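Long-range contact in D-alanyl transferase DltD (Enterococcus faecalis, PDB 6O93), which probably takes part in transferring D-alanine to lipoteichoic acid in the cell wall of this Gram-positive bacterium: residues 314-325 against 387-398. Residues are numbered along the deposited sequence; the frame is centred on the assembly and turned at random.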
loop_
_atom_site.group_PDB
_atom_site.type_symbol
_atom_site.label_atom_id
_atom_site.label_comp_id
_atom_site.label_asym_id
_atom_site.label_seq_id
_atom_site.Cartn_x
_atom_site.Cartn_y
_atom_site.Cartn_z
ATOM N N GLN A 314 9.279 0.410 18.469
ATOM C CA GLN A 314 10.563 0.005 17.910
ATOM C C GLN A 314 10.467 -0.153 16.398
ATOM O O GLN A 314 11.390 0.222 15.664
ATOM C CB GLN A 314 11.026 -1.297 18.563
ATOM C CG GLN A 314 11.345 -1.167 20.047
ATOM C CD GLN A 314 12.567 -0.307 20.310
ATOM O OE1 GLN A 314 13.664 -0.611 19.848
ATOM N NE2 GLN A 314 12.379 0.776 21.054
ATOM N N VAL A 315 9.347 -0.694 15.915
ATOM C CA VAL A 315 9.143 -0.850 14.476
ATOM C C VAL A 315 9.071 0.514 13.802
ATOM O O VAL A 315 9.710 0.755 12.770
ATOM C CB VAL A 315 7.876 -1.682 14.207
ATOM C CG1 VAL A 315 7.580 -1.748 12.715
ATOM C CG2 VAL A 315 8.029 -3.079 14.785
ATOM N N ALA A 316 8.285 1.429 14.373
ATOM C CA ALA A 316 8.189 2.770 13.807
ATOM C C ALA A 316 9.555 3.443 13.758
ATOM O O ALA A 316 9.896 4.102 12.769
ATOM C CB ALA A 316 7.205 3.616 14.615
ATOM N N ARG A 317 10.352 3.288 14.818
ATOM C CA ARG A 317 11.679 3.891 14.827
ATOM C C ARG A 317 12.545 3.329 13.707
ATOM O O ARG A 317 13.315 4.064 13.079
ATOM C CB ARG A 317 12.352 3.670 16.183
ATOM C CG ARG A 317 13.693 4.382 16.324
ATOM C CD ARG A 317 14.462 3.899 17.541
ATOM N NE ARG A 317 13.837 4.311 18.792
ATOM C CZ ARG A 317 14.286 3.975 19.998
ATOM N NH1 ARG A 317 13.650 4.400 21.083
ATOM N NH2 ARG A 317 15.368 3.213 20.125
ATOM N N LYS A 318 12.434 2.025 13.443
ATOM C CA LYS A 318 13.235 1.415 12.388
ATOM C C LYS A 318 12.800 1.914 11.019
ATOM O O LYS A 318 13.641 2.240 10.173
ATOM C CB LYS A 318 13.122 -0.107 12.459
ATOM C CG LYS A 318 14.057 -0.843 11.517
ATOM C CD LYS A 318 14.121 -2.323 11.852
ATOM C CE LYS A 318 15.025 -3.076 10.893
ATOM N NZ LYS A 318 15.133 -4.514 11.257
ATOM N N LEU A 319 11.490 1.976 10.785
ATOM C CA LEU A 319 10.982 2.453 9.505
ATOM C C LEU A 319 11.345 3.914 9.282
ATOM O O LEU A 319 11.801 4.294 8.196
ATOM C CB LEU A 319 9.470 2.258 9.444
ATOM C CG LEU A 319 9.001 0.804 9.477
ATOM C CD1 LEU A 319 7.497 0.738 9.663
ATOM C CD2 LEU A 319 9.411 0.078 8.204
ATOM N N LYS A 320 11.147 4.755 10.300
ATOM C CA LYS A 320 11.429 6.175 10.130
ATOM C C LYS A 320 12.918 6.429 9.941
ATOM O O LYS A 320 13.297 7.405 9.285
ATOM C CB LYS A 320 10.889 6.970 11.320
ATOM C CG LYS A 320 9.367 7.016 11.372
ATOM C CD LYS A 320 8.849 8.092 12.315
ATOM C CE LYS A 320 9.210 7.801 13.755
ATOM N NZ LYS A 320 8.604 8.799 14.681
ATOM N N TYR A 321 13.776 5.567 10.490
ATOM C CA TYR A 321 15.203 5.691 10.209
ATOM C C TYR A 321 15.491 5.380 8.747
ATOM O O TYR A 321 16.184 6.142 8.063
ATOM C CB TYR A 321 16.015 4.768 11.118
ATOM C CG TYR A 321 17.507 4.913 10.915
ATOM C CD1 TYR A 321 18.216 5.918 11.554
ATOM C CD2 TYR A 321 18.201 4.057 10.073
ATOM C CE1 TYR A 321 19.576 6.064 11.368
ATOM C CE2 TYR A 321 19.564 4.193 9.880
ATOM C CZ TYR A 321 20.247 5.200 10.530
ATOM O OH TYR A 321 21.604 5.345 10.348
ATOM N N GLN A 322 14.961 4.262 8.250
ATOM C CA GLN A 322 15.171 3.890 6.855
ATOM C C GLN A 322 14.660 4.977 5.916
ATOM O O GLN A 322 15.267 5.246 4.874
ATOM C CB GLN A 322 14.481 2.555 6.574
ATOM C CG GLN A 322 14.726 1.981 5.190
ATOM C CD GLN A 322 14.217 0.552 5.065
ATOM O OE1 GLN A 322 13.818 -0.066 6.054
ATOM N NE2 GLN A 322 14.230 0.023 3.846
ATOM N N LEU A 323 13.547 5.617 6.274
ATOM C CA LEU A 323 13.014 6.705 5.461
ATOM C C LEU A 323 13.878 7.955 5.583
ATOM O O LEU A 323 14.470 8.415 4.600
ATOM C CB LEU A 323 11.572 7.004 5.872
ATOM C CG LEU A 323 10.548 5.919 5.529
ATOM C CD1 LEU A 323 9.221 6.198 6.216
ATOM C CD2 LEU A 323 10.361 5.824 4.021
ATOM N N GLN A 324 13.966 8.512 6.794
ATOM C CA GLN A 324 14.665 9.780 6.989
ATOM C C GLN A 324 16.119 9.691 6.544
ATOM O O GLN A 324 16.657 10.640 5.963
ATOM C CB GLN A 324 14.586 10.196 8.457
ATOM C CG GLN A 324 13.200 10.614 8.914
ATOM C CD GLN A 324 12.878 12.050 8.549
ATOM O OE1 GLN A 324 13.717 12.769 8.004
ATOM N NE2 GLN A 324 11.658 12.480 8.854
ATOM N N GLU A 325 16.774 8.561 6.812
ATOM C CA GLU A 325 18.177 8.406 6.454
ATOM C C GLU A 325 18.414 8.574 4.959
ATOM O O GLU A 325 19.528 8.929 4.556
ATOM C CB GLU A 325 18.672 7.034 6.922
ATOM C CG GLU A 325 20.086 6.674 6.501
ATOM C CD GLU A 325 21.137 7.574 7.110
ATOM O OE1 GLU A 325 20.784 8.451 7.932
ATOM O OE2 GLU A 325 22.325 7.396 6.768
ATOM N N TRP A 387 20.326 -5.514 7.808
ATOM C CA TRP A 387 19.318 -4.507 8.121
ATOM C C TRP A 387 17.962 -5.147 8.394
ATOM O O TRP A 387 17.244 -4.718 9.305
ATOM C CB TRP A 387 19.187 -3.487 6.992
ATOM C CG TRP A 387 18.044 -2.550 7.241
ATOM C CD1 TRP A 387 16.853 -2.510 6.577
ATOM C CD2 TRP A 387 17.971 -1.543 8.258
ATOM N NE1 TRP A 387 16.048 -1.533 7.110
ATOM C CE2 TRP A 387 16.711 -0.925 8.144
ATOM C CE3 TRP A 387 18.851 -1.102 9.252
ATOM C CZ2 TRP A 387 16.311 0.114 8.981
ATOM C CZ3 TRP A 387 18.453 -0.070 10.082
ATOM C CH2 TRP A 387 17.194 0.526 9.941
ATOM N N GLN A 388 17.594 -6.168 7.615
ATOM C CA GLN A 388 16.354 -6.888 7.880
ATOM C C GLN A 388 16.325 -7.415 9.306
ATOM O O GLN A 388 15.268 -7.441 9.947
ATOM C CB GLN A 388 16.192 -8.039 6.885
ATOM C CG GLN A 388 16.127 -7.601 5.433
ATOM C CD GLN A 388 16.184 -8.769 4.468
ATOM O OE1 GLN A 388 15.798 -9.889 4.802
ATOM N NE2 GLN A 388 16.677 -8.512 3.263
ATOM N N GLN A 389 17.480 -7.830 9.822
ATOM C CA GLN A 389 17.588 -8.411 11.151
ATOM C C GLN A 389 18.095 -7.419 12.191
ATOM O O GLN A 389 18.376 -7.820 13.323
ATOM C CB GLN A 389 18.511 -9.633 11.113
ATOM C CG GLN A 389 18.037 -10.735 10.179
ATOM C CD GLN A 389 16.690 -11.301 10.583
ATOM O OE1 GLN A 389 16.490 -11.694 11.732
ATOM N NE2 GLN A 389 15.754 -11.338 9.641
ATOM N N GLN A 390 18.214 -6.142 11.839
ATOM C CA GLN A 390 18.783 -5.164 12.758
ATOM C C GLN A 390 17.823 -4.874 13.903
ATOM O O GLN A 390 16.630 -4.636 13.689
ATOM C CB GLN A 390 19.119 -3.873 12.015
ATOM C CG GLN A 390 19.670 -2.766 12.899
ATOM C CD GLN A 390 20.958 -3.150 13.602
ATOM O OE1 GLN A 390 21.894 -3.655 12.980
ATOM N NE2 GLN A 390 21.013 -2.911 14.907
ATOM N N ASN A 391 18.349 -4.892 15.120
ATOM C CA ASN A 391 17.569 -4.496 16.283
ATOM C C ASN A 391 17.498 -2.975 16.343
ATOM O O ASN A 391 18.545 -2.318 16.366
ATOM C CB ASN A 391 18.197 -5.047 17.553
ATOM C CG ASN A 391 17.266 -4.961 18.739
ATOM O OD1 ASN A 391 16.722 -3.898 19.044
ATOM N ND2 ASN A 391 17.061 -6.088 19.409
ATOM N N PRO A 392 16.306 -2.375 16.365
ATOM C CA PRO A 392 16.214 -0.913 16.270
ATOM C C PRO A 392 16.455 -0.166 17.571
ATOM O O PRO A 392 16.378 1.068 17.567
ATOM C CB PRO A 392 14.777 -0.701 15.779
ATOM C CG PRO A 392 14.027 -1.843 16.339
ATOM C CD PRO A 392 14.976 -3.010 16.328
ATOM N N LEU A 393 16.749 -0.849 18.679
ATOM C CA LEU A 393 17.003 -0.137 19.927
ATOM C C LEU A 393 18.217 0.777 19.823
ATOM O O LEU A 393 18.319 1.745 20.586
ATOM C CB LEU A 393 17.191 -1.130 21.079
ATOM C CG LEU A 393 18.469 -1.974 21.107
ATOM C CD1 LEU A 393 19.635 -1.221 21.744
ATOM C CD2 LEU A 393 18.215 -3.284 21.840
ATOM N N VAL A 394 19.140 0.492 18.900
ATOM C CA VAL A 394 20.334 1.318 18.740
ATOM C C VAL A 394 20.098 2.546 17.878
ATOM O O VAL A 394 20.959 3.433 17.835
ATOM C CB VAL A 394 21.490 0.511 18.119
ATOM C CG1 VAL A 394 21.819 -0.707 18.973
ATOM C CG2 VAL A 394 21.146 0.092 16.689
ATOM N N LEU A 395 18.957 2.631 17.196
ATOM C CA LEU A 395 18.747 3.690 16.224
ATOM C C LEU A 395 18.339 4.997 16.907
ATOM O O LEU A 395 17.730 4.984 17.981
ATOM C CB LEU A 395 17.670 3.283 15.224
ATOM C CG LEU A 395 17.968 2.031 14.395
ATOM C CD1 LEU A 395 16.737 1.626 13.591
ATOM C CD2 LEU A 395 19.168 2.253 13.479
ATOM N N PRO A 396 18.662 6.137 16.304
ATOM C CA PRO A 396 18.172 7.417 16.820
ATOM C C PRO A 396 16.703 7.613 16.477
ATOM O O PRO A 396 16.121 6.898 15.659
ATOM C CB PRO A 396 19.053 8.446 16.106
ATOM C CG PRO A 396 19.377 7.796 14.810
ATOM C CD PRO A 396 19.496 6.318 15.100
ATOM N N GLN A 397 16.106 8.610 17.121
ATOM C CA GLN A 397 14.694 8.933 16.933
ATOM C C GLN A 397 14.598 10.094 15.949
ATOM O O GLN A 397 14.733 11.260 16.329
ATOM C CB GLN A 397 14.039 9.262 18.270
ATOM C CG GLN A 397 13.901 8.047 19.179
ATOM C CD GLN A 397 13.824 8.415 20.649
ATOM O OE1 GLN A 397 14.642 7.968 21.456
ATOM N NE2 GLN A 397 12.838 9.229 21.005
ATOM N N PHE A 398 14.372 9.766 14.677
ATOM C CA PHE A 398 14.161 10.770 13.640
ATOM C C PHE A 398 12.666 11.004 13.431
ATOM O O PHE A 398 11.835 10.197 13.851
ATOM C CB PHE A 398 14.807 10.340 12.316
ATOM C CG PHE A 398 16.311 10.248 12.363
ATOM C CD1 PHE A 398 17.032 10.781 13.418
ATOM C CD2 PHE A 398 17.004 9.630 11.334
ATOM C CE1 PHE A 398 18.409 10.691 13.450
ATOM C CE2 PHE A 398 18.381 9.542 11.361
ATOM C CZ PHE A 398 19.084 10.073 12.420
ATOM O OXT PHE A 398 12.257 11.999 12.835
HETATM O O HOH W 1 14.303 -3.526 19.956
HETATM O O HOH W 2 14.158 6.490 13.818
#
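Lys318 stretches across the indole of Trp387 where the C-terminal tail of DltD wraps over helix 309-324, a worked example of a lysine ammonium gathering backbone carbonyls where a short helix gives way to loop. Other sides of helix 309-324 pack on strand 331-333, at one edge of the parallel sheet, and on helix 272-285. With CG anti to the backbone N (chi1 -173°) and the chain extended beyond it, Lys318 lays CE over a face of the indole, 4.0 Å from the centroid of the Trp387 six-membered ring. Its NZ then donates to Trp387 O and to Gln390 O, both at 2.9 Å, and weakly to Gln388 O; Arg268 O is a further partner. The single polar atom of the indole is held too: Trp387 NE1 gives a 2.9 Å bond to Gln322 OE1, arriving from above the amide carbonyl plane, while Gln277 and Tyr273 hold Gln322 NE2. Leu395 CD2 sits 3.9 Å over the centre of the Tyr321 ring. Toward the chain end, exposed Pro396, Gln397 and Phe398 meet solvent; Phe398 runs alongside Tyr321 with little ring overlap, and a water links Arg317 O to Pro396 O. Polar anchoring is thus concentrated at a buried ammonium among carbonyls, which would be expected to favour its charged form.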